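Local coordinates for reticulocyte binding protein (Streptococcus agalactiae COH1, PDB 3FAW), which is a cell-wall-anchored pullulanase that probably hydrolyses the alpha-1,6 branch linkages of pullulan and related alpha-glucans, at residues G133-V138 and S434-V439; D218-S223 and L438-K443. All blocks are in the same frame, centred on the assembly; numbering follows the deposited sequence.

Contact 1: residues G133-V138 and S434-V439; sequences GNLGAV and SRRVLV
Arg436, on helix 432-449, reaches the loop ahead of strand 136-139 and hands both ends of its guanidinium to the carbonyl of Gly133. Along the helix, Arg435 turns to Asp463, and Arg436 comes next and spans the gap, its chain bending at chi3 to bring the head round to the loop. NH1 and NH2 each lie 3.0 Å from Gly133 O, a forked grip on one oxygen, and that oxygen sits 17° out of the guanidinium plane. The N-H groups cannot both aim straight at a shared acceptor, and the angles at hydrogen, 138° and 139°, are bent accordingly. Over one face of the guanidinium lies the methyl CD1 of Leu135, 3.4 Å from NH1; the Leu135 side chain also packs on Trp151 of strand 146-151. A long side chain with a flat, many-toothed head suits this place, since it can offer its edge to a carbonyl and its face to a methyl. Further on, Leu438 and Val439 turn to helix 464-477 of the barrel domain. NE pairs with Asp440 and NH1 also bonds to Tyr131 O, leaving every nitrogen of the head engaged. The carboxylate probably balances the charge, while the carbonyls fix the head's rotation and join the CBM48-like module to the catalytic barrel.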
ATOM      1  N   GLY A 133     -21.007 -17.024  -6.697  1.00 15.87           N
ATOM      2  CA  GLY A 133     -20.393 -18.354  -6.665  1.00 15.05           C
ATOM      3  C   GLY A 133     -18.879 -18.324  -6.792  1.00 14.76           C
ATOM      4  O   GLY A 133     -18.272 -17.260  -6.845  1.00 13.25           O
ATOM      5  N   ASN A 134     -18.267 -19.504  -6.850  1.00 13.47           N
ATOM      6  CA  ASN A 134     -16.815 -19.610  -6.950  1.00 14.41           C
ATOM      7  C   ASN A 134     -16.299 -19.139  -8.309  1.00 13.66           C
ATOM      8  O   ASN A 134     -16.893 -19.427  -9.345  1.00 12.03           O
ATOM      9  CB  ASN A 134     -16.357 -21.052  -6.692  1.00 16.10           C
ATOM     10  CG  ASN A 134     -14.848 -21.173  -6.545  0.10 14.79           C
ATOM     11  OD1 ASN A 134     -14.206 -21.956  -7.246  0.10 14.57           O
ATOM     12  ND2 ASN A 134     -14.275 -20.393  -5.635  0.10 15.18           N
ATOM     13  N   LEU A 135     -15.194 -18.400  -8.285  1.00 13.96           N
ATOM     14  CA  LEU A 135     -14.506 -17.979  -9.501  1.00 14.29           C
ATOM     15  C   LEU A 135     -13.058 -18.457  -9.469  1.00 14.50           C
ATOM     16  O   LEU A 135     -12.446 -18.556  -8.403  1.00 14.44           O
ATOM     17  CB  LEU A 135     -14.579 -16.462  -9.658  1.00 13.53           C
ATOM     18  CG  LEU A 135     -15.990 -15.934  -9.930  1.00 12.87           C
ATOM     19  CD1 LEU A 135     -16.070 -14.422  -9.730  1.00 10.29           C
ATOM     20  CD2 LEU A 135     -16.446 -16.337 -11.332  1.00 10.84           C
ATOM     21  N   GLY A 136     -12.522 -18.759 -10.647  1.00 15.37           N
ATOM     22  CA  GLY A 136     -11.157 -19.272 -10.780  1.00 14.36           C
ATOM     23  C   GLY A 136     -11.146 -20.757 -11.093  1.00 14.01           C
ATOM     24  O   GLY A 136     -12.193 -21.349 -11.396  1.00 12.79           O
ATOM     25  N   ALA A 137      -9.957 -21.353 -11.014  1.00 11.93           N
ATOM     26  CA  ALA A 137      -9.737 -22.746 -11.406  1.00 12.29           C
ATOM     27  C   ALA A 137      -9.291 -23.565 -10.199  1.00 12.73           C
ATOM     28  O   ALA A 137      -8.274 -23.251  -9.572  1.00 11.41           O
ATOM     29  CB  ALA A 137      -8.684 -22.819 -12.505  1.00 11.25           C
ATOM     30  N   VAL A 138     -10.053 -24.616  -9.892  1.00 12.94           N
ATOM     31  CA  VAL A 138      -9.818 -25.454  -8.712  1.00 13.84           C
ATOM     32  C   VAL A 138      -9.409 -26.884  -9.093  1.00 14.38           C
ATOM     33  O   VAL A 138     -10.182 -27.600  -9.725  1.00 14.75           O
ATOM     34  CB  VAL A 138     -11.085 -25.511  -7.821  1.00 13.56           C
ATOM     35  CG1 VAL A 138     -10.814 -26.299  -6.551  1.00 14.53           C
ATOM     36  CG2 VAL A 138     -11.569 -24.103  -7.482  1.00 13.33           C
ATOM     37  N   SER A 434     -16.053  -6.040  -9.258  1.00 13.17           N
ATOM     38  CA  SER A 434     -14.798  -5.351  -8.944  1.00 12.35           C
ATOM     39  C   SER A 434     -14.585  -5.316  -7.429  1.00 13.36           C
ATOM     40  O   SER A 434     -13.465  -5.497  -6.946  1.00 11.05           O
ATOM     41  CB  SER A 434     -14.809  -3.924  -9.488  1.00 13.27           C
ATOM     42  OG  SER A 434     -14.875  -3.911 -10.904  1.00 11.05           O
ATOM     43  N   ARG A 435     -15.660  -5.067  -6.683  1.00 14.11           N
ATOM     44  CA  ARG A 435     -15.617  -5.165  -5.227  1.00 15.03           C
ATOM     45  C   ARG A 435     -15.273  -6.591  -4.786  1.00 14.85           C
ATOM     46  O   ARG A 435     -14.498  -6.777  -3.852  1.00 15.48           O
ATOM     47  CB  ARG A 435     -16.940  -4.719  -4.604  1.00 15.05           C
ATOM     48  CG  ARG A 435     -16.898  -4.640  -3.083  1.00 14.02           C
ATOM     49  CD  ARG A 435     -18.180  -4.051  -2.529  1.00 18.28           C
ATOM     50  NE  ARG A 435     -18.272  -2.611  -2.763  1.00 18.36           N
ATOM     51  CZ  ARG A 435     -19.300  -1.854  -2.388  1.00 20.81           C
ATOM     52  NH1 ARG A 435     -20.345  -2.386  -1.760  1.00 18.27           N
ATOM     53  NH2 ARG A 435     -19.286  -0.553  -2.646  1.00 19.97           N
ATOM     54  N   ARG A 436     -15.835  -7.589  -5.467  1.00 16.04           N
ATOM     55  CA  ARG A 436     -15.497  -8.994  -5.195  1.00 15.15           C
ATOM     56  C   ARG A 436     -14.002  -9.286  -5.337  1.00 15.63           C
ATOM     57  O   ARG A 436     -13.421  -9.985  -4.500  1.00 15.07           O
ATOM     58  CB  ARG A 436     -16.280  -9.943  -6.109  1.00 15.37           C
ATOM     59  CG  ARG A 436     -17.665 -10.321  -5.597  1.00 12.59           C
ATOM     60  CD  ARG A 436     -18.138 -11.628  -6.220  1.00 13.43           C
ATOM     61  NE  ARG A 436     -17.308 -12.760  -5.800  1.00 12.44           N
ATOM     62  CZ  ARG A 436     -17.409 -13.998  -6.280  1.00 10.90           C
ATOM     63  NH1 ARG A 436     -18.307 -14.298  -7.208  1.00 10.54           N
ATOM     64  NH2 ARG A 436     -16.607 -14.950  -5.819  1.00 10.46           N
ATOM     65  N   VAL A 437     -13.381  -8.752  -6.388  1.00 14.34           N
ATOM     66  CA  VAL A 437     -11.950  -8.960  -6.622  1.00 14.09           C
ATOM     67  C   VAL A 437     -11.115  -8.490  -5.427  1.00 13.43           C
ATOM     68  O   VAL A 437     -10.226  -9.205  -4.966  1.00 11.40           O
ATOM     69  CB  VAL A 437     -11.462  -8.233  -7.898  1.00 14.81           C
ATOM     70  CG1 VAL A 437      -9.937  -8.231  -7.962  1.00 11.21           C
ATOM     71  CG2 VAL A 437     -12.060  -8.876  -9.145  1.00 11.41           C
ATOM     72  N   LEU A 438     -11.418  -7.292  -4.934  1.00 13.20           N
ATOM     73  CA  LEU A 438     -10.732  -6.725  -3.771  1.00 13.84           C
ATOM     74  C   LEU A 438     -10.984  -7.554  -2.510  1.00 13.73           C
ATOM     75  O   LEU A 438     -10.041  -7.986  -1.844  1.00 13.70           O
ATOM     76  CB  LEU A 438     -11.177  -5.272  -3.548  1.00 14.35           C
ATOM     77  CG  LEU A 438     -10.517  -4.480  -2.411  1.00 12.40           C
ATOM     78  CD1 LEU A 438     -10.590  -2.979  -2.681  1.00 13.07           C
ATOM     79  CD2 LEU A 438     -11.148  -4.805  -1.052  1.00 12.97           C
ATOM     80  N   VAL A 439     -12.258  -7.777  -2.202  1.00 13.64           N
ATOM     81  CA  VAL A 439     -12.663  -8.474  -0.977  1.00 14.55           C
ATOM     82  C   VAL A 439     -12.271  -9.960  -0.984  1.00 14.39           C
ATOM     83  O   VAL A 439     -11.785 -10.475   0.026  1.00 14.56           O
ATOM     84  CB  VAL A 439     -14.183  -8.301  -0.709  1.00 13.75           C
ATOM     85  CG1 VAL A 439     -14.628  -9.111   0.497  1.00 15.56           C
ATOM     86  CG2 VAL A 439     -14.518  -6.830  -0.504  1.00 12.98           C
TER

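Contact 2: residues D218-S223 and L438-K443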
ATOM      1  N   ASP A 218      -6.818 -14.929 -16.207  1.00 13.49           N
ATOM      2  CA  ASP A 218      -7.786 -15.208 -15.146  1.00 13.23           C
ATOM      3  C   ASP A 218      -7.502 -14.304 -13.937  1.00 12.58           C
ATOM      4  O   ASP A 218      -6.448 -14.425 -13.310  1.00 11.11           O
ATOM      5  CB  ASP A 218      -7.699 -16.687 -14.748  1.00 12.23           C
ATOM      6  CG  ASP A 218      -8.804 -17.119 -13.801  1.00 12.92           C
ATOM      7  OD1 ASP A 218      -9.618 -16.272 -13.367  1.00 12.74           O
ATOM      8  OD2 ASP A 218      -8.860 -18.326 -13.482  1.00 12.86           O
ATOM      9  N   PRO A 219      -8.430 -13.378 -13.617  1.00 12.75           N
ATOM     10  CA  PRO A 219      -8.187 -12.504 -12.465  1.00 12.45           C
ATOM     11  C   PRO A 219      -8.114 -13.232 -11.117  1.00 12.78           C
ATOM     12  O   PRO A 219      -7.503 -12.715 -10.192  1.00 12.66           O
ATOM     13  CB  PRO A 219      -9.361 -11.509 -12.499  1.00 12.18           C
ATOM     14  CG  PRO A 219     -10.368 -12.089 -13.389  1.00 14.71           C
ATOM     15  CD  PRO A 219      -9.701 -13.072 -14.297  1.00 12.53           C
ATOM     16  N   TYR A 220      -8.721 -14.417 -11.026  1.00 13.23           N
ATOM     17  CA  TYR A 220      -8.702 -15.238  -9.813  1.00 12.78           C
ATOM     18  C   TYR A 220      -7.608 -16.310  -9.828  1.00 13.34           C
ATOM     19  O   TYR A 220      -7.649 -17.246  -9.034  1.00 13.52           O
ATOM     20  CB  TYR A 220     -10.078 -15.889  -9.600  1.00 12.25           C
ATOM     21  CG  TYR A 220     -11.075 -14.953  -8.972  1.00  8.92           C
ATOM     22  CD1 TYR A 220     -11.596 -13.885  -9.697  1.00 12.17           C
ATOM     23  CD2 TYR A 220     -11.484 -15.115  -7.652  1.00  7.57           C
ATOM     24  CE1 TYR A 220     -12.499 -13.011  -9.132  1.00  8.32           C
ATOM     25  CE2 TYR A 220     -12.394 -14.240  -7.074  1.00  8.82           C
ATOM     26  CZ  TYR A 220     -12.897 -13.189  -7.825  1.00  8.17           C
ATOM     27  OH  TYR A 220     -13.799 -12.309  -7.288  1.00  9.24           O
ATOM     28  N   ALA A 221      -6.633 -16.161 -10.722  1.00 14.08           N
ATOM     29  CA  ALA A 221      -5.477 -17.058 -10.793  1.00 15.59           C
ATOM     30  C   ALA A 221      -4.672 -17.060  -9.487  1.00 16.53           C
ATOM     31  O   ALA A 221      -4.315 -15.998  -8.970  1.00 16.77           O
ATOM     32  CB  ALA A 221      -4.572 -16.660 -11.970  1.00 14.48           C
ATOM     33  N   LYS A 222      -4.395 -18.256  -8.967  1.00 16.12           N
ATOM     34  CA  LYS A 222      -3.684 -18.421  -7.698  1.00 16.01           C
ATOM     35  C   LYS A 222      -2.168 -18.519  -7.874  1.00 15.24           C
ATOM     36  O   LYS A 222      -1.420 -18.397  -6.904  1.00 16.28           O
ATOM     37  CB  LYS A 222      -4.203 -19.659  -6.954  1.00 16.35           C
ATOM     38  CG  LYS A 222      -5.716 -19.658  -6.685  1.00 18.06           C
ATOM     39  CD  LYS A 222      -6.168 -18.445  -5.869  1.00 15.71           C
ATOM     40  CE  LYS A 222      -7.665 -18.467  -5.610  1.00 17.93           C
ATOM     41  NZ  LYS A 222      -8.456 -18.352  -6.870  1.00 16.29           N
ATOM     42  N   SER A 223      -1.722 -18.769  -9.102  1.00 15.01           N
ATOM     43  CA  SER A 223      -0.303 -18.660  -9.453  1.00 13.96           C
ATOM     44  C   SER A 223      -0.151 -18.447 -10.961  1.00 14.06           C
ATOM     45  O   SER A 223      -1.146 -18.401 -11.693  1.00 13.95           O
ATOM     46  CB  SER A 223       0.493 -19.890  -8.990  1.00 14.36           C
ATOM     47  OG  SER A 223       1.895 -19.627  -8.998  1.00 10.40           O
ATOM     48  N   LEU A 438     -11.418  -7.292  -4.934  1.00 13.20           N
ATOM     49  CA  LEU A 438     -10.732  -6.725  -3.771  1.00 13.84           C
ATOM     50  C   LEU A 438     -10.984  -7.554  -2.510  1.00 13.73           C
ATOM     51  O   LEU A 438     -10.041  -7.986  -1.844  1.00 13.70           O
ATOM     52  CB  LEU A 438     -11.177  -5.272  -3.548  1.00 14.35           C
ATOM     53  CG  LEU A 438     -10.517  -4.480  -2.411  1.00 12.40           C
ATOM     54  CD1 LEU A 438     -10.590  -2.979  -2.681  1.00 13.07           C
ATOM     55  CD2 LEU A 438     -11.148  -4.805  -1.052  1.00 12.97           C
ATOM     56  N   VAL A 439     -12.258  -7.777  -2.202  1.00 13.64           N
ATOM     57  CA  VAL A 439     -12.663  -8.474  -0.977  1.00 14.55           C
ATOM     58  C   VAL A 439     -12.271  -9.960  -0.984  1.00 14.39           C
ATOM     59  O   VAL A 439     -11.785 -10.475   0.026  1.00 14.56           O
ATOM     60  CB  VAL A 439     -14.183  -8.301  -0.709  1.00 13.75           C
ATOM     61  CG1 VAL A 439     -14.628  -9.111   0.497  1.00 15.56           C
ATOM     62  CG2 VAL A 439     -14.518  -6.830  -0.504  1.00 12.98           C
ATOM     63  N   ASP A 440     -12.469 -10.640  -2.113  1.00 14.98           N
ATOM     64  CA  ASP A 440     -12.096 -12.058  -2.225  1.00 15.70           C
ATOM     65  C   ASP A 440     -10.587 -12.276  -2.102  1.00 15.10           C
ATOM     66  O   ASP A 440     -10.158 -13.264  -1.509  1.00 15.89           O
ATOM     67  CB  ASP A 440     -12.575 -12.675  -3.545  1.00 15.73           C
ATOM     68  CG  ASP A 440     -14.089 -12.706  -3.677  1.00 17.00           C
ATOM     69  OD1 ASP A 440     -14.810 -12.701  -2.653  1.00 15.85           O
ATOM     70  OD2 ASP A 440     -14.555 -12.735  -4.832  1.00 19.93           O
ATOM     71  N   SER A 441      -9.789 -11.374  -2.674  1.00 13.57           N
ATOM     72  CA  SER A 441      -8.330 -11.470  -2.559  1.00 14.29           C
ATOM     73  C   SER A 441      -7.863 -11.214  -1.124  1.00 13.30           C
ATOM     74  O   SER A 441      -6.973 -11.902  -0.628  1.00 13.34           O
ATOM     75  CB  SER A 441      -7.624 -10.523  -3.538  1.00 14.11           C
ATOM     76  OG  SER A 441      -8.221  -9.242  -3.545  1.00 16.43           O
ATOM     77  N   ILE A 442      -8.479 -10.243  -0.454  1.00 12.24           N
ATOM     78  CA  ILE A 442      -8.183  -9.987   0.956  1.00 11.33           C
ATOM     79  C   ILE A 442      -8.532 -11.211   1.815  1.00 10.88           C
ATOM     80  O   ILE A 442      -7.772 -11.581   2.707  1.00 11.56           O
ATOM     81  CB  ILE A 442      -8.920  -8.728   1.480  1.00 11.30           C
ATOM     82  CG1 ILE A 442      -8.319  -7.454   0.868  1.00 10.71           C
ATOM     83  CG2 ILE A 442      -8.859  -8.660   3.008  1.00 10.93           C
ATOM     84  CD1 ILE A 442      -6.963  -7.044   1.441  1.00  7.20           C
ATOM     85  N   LYS A 443      -9.667 -11.846   1.534  1.00 11.31           N
ATOM     86  CA  LYS A 443     -10.072 -13.060   2.255  1.00 12.24           C
ATOM     87  C   LYS A 443      -9.147 -14.242   1.966  1.00 11.80           C
ATOM     88  O   LYS A 443      -8.814 -15.015   2.869  1.00 13.20           O
ATOM     89  CB  LYS A 443     -11.506 -13.456   1.888  1.00 13.50           C
ATOM     90  CG  LYS A 443     -12.588 -12.570   2.486  1.00 12.42           C
ATOM     91  CD  LYS A 443     -13.936 -12.837   1.832  1.00 13.61           C
ATOM     92  CE  LYS A 443     -14.512 -14.188   2.233  1.00 14.96           C
ATOM     93  NZ  LYS A 443     -15.639 -14.583   1.350  1.00 17.45           N
TER
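Tyr220 and Asp440 meet across a gap between a loop and a helix whose nearest CA atoms, those of Tyr220 and Ser441, are 8.2 Å apart, so side chains must bridge the space. The loop contains a type I beta turn from Asp218 to Ala221, closed by Ala221 N to Asp218 O at 3.1 Å; its partner is a regular turn of helix. Pro219 suits the turn because its ring already holds phi near the required value. Asp218 adds an Asx turn, OD1 accepting from Tyr220 N at 3.1 Å from above the carboxylate plane, and Lys222 NZ returns to Tyr220 O at 2.6 Å. The backbone bearing the tyrosine is thus held at both its N and its O. Across the contact, Tyr220 OH donates to Asp440 OD2 over 2.6 Å. The acceptor uses its anti lone pair, directed away from OD1, and lies at the edge of the ring in its plane, with ring and carboxylate turned 56° apart. With chi1 at -64°, Asp440 has CG anti to its carbonyl carbon, and the short acid extends from the helix to meet the long phenol. The same OD2 is shared with Arg436, which would probably help keep the carboxylate ionised. Phe352 meets the tyrosine ring, with the planes at about 30°. Beyond the turn, Ser223 pairs by backbone with Ala242 of strand 241-242, while Lys443 touches Glu473 of helix 464-477.

After an N-terminal sheet domain the chain reaches 133-138, where the first strand of the CBM48-like sheet begins, then 218-223 after strand 212-216, and enters the parallel barrel before reaching helix 432-449. Contact 1 closes a loop with 295 residues between its segments and contact 2 one with 214. Their partners on the helix follow in the same order as their first segments, so the two closures cross rather than nest, overlapping at Leu438 and Val439. Both tie the beta domain to one face of this barrel helix, with centres 6 Å apart. Tyr220 of contact 2 also packs on contact 1: its CD2 lies 3.7 Å from Leu135 O, making the two contacts neighbouring parts of one domain interface.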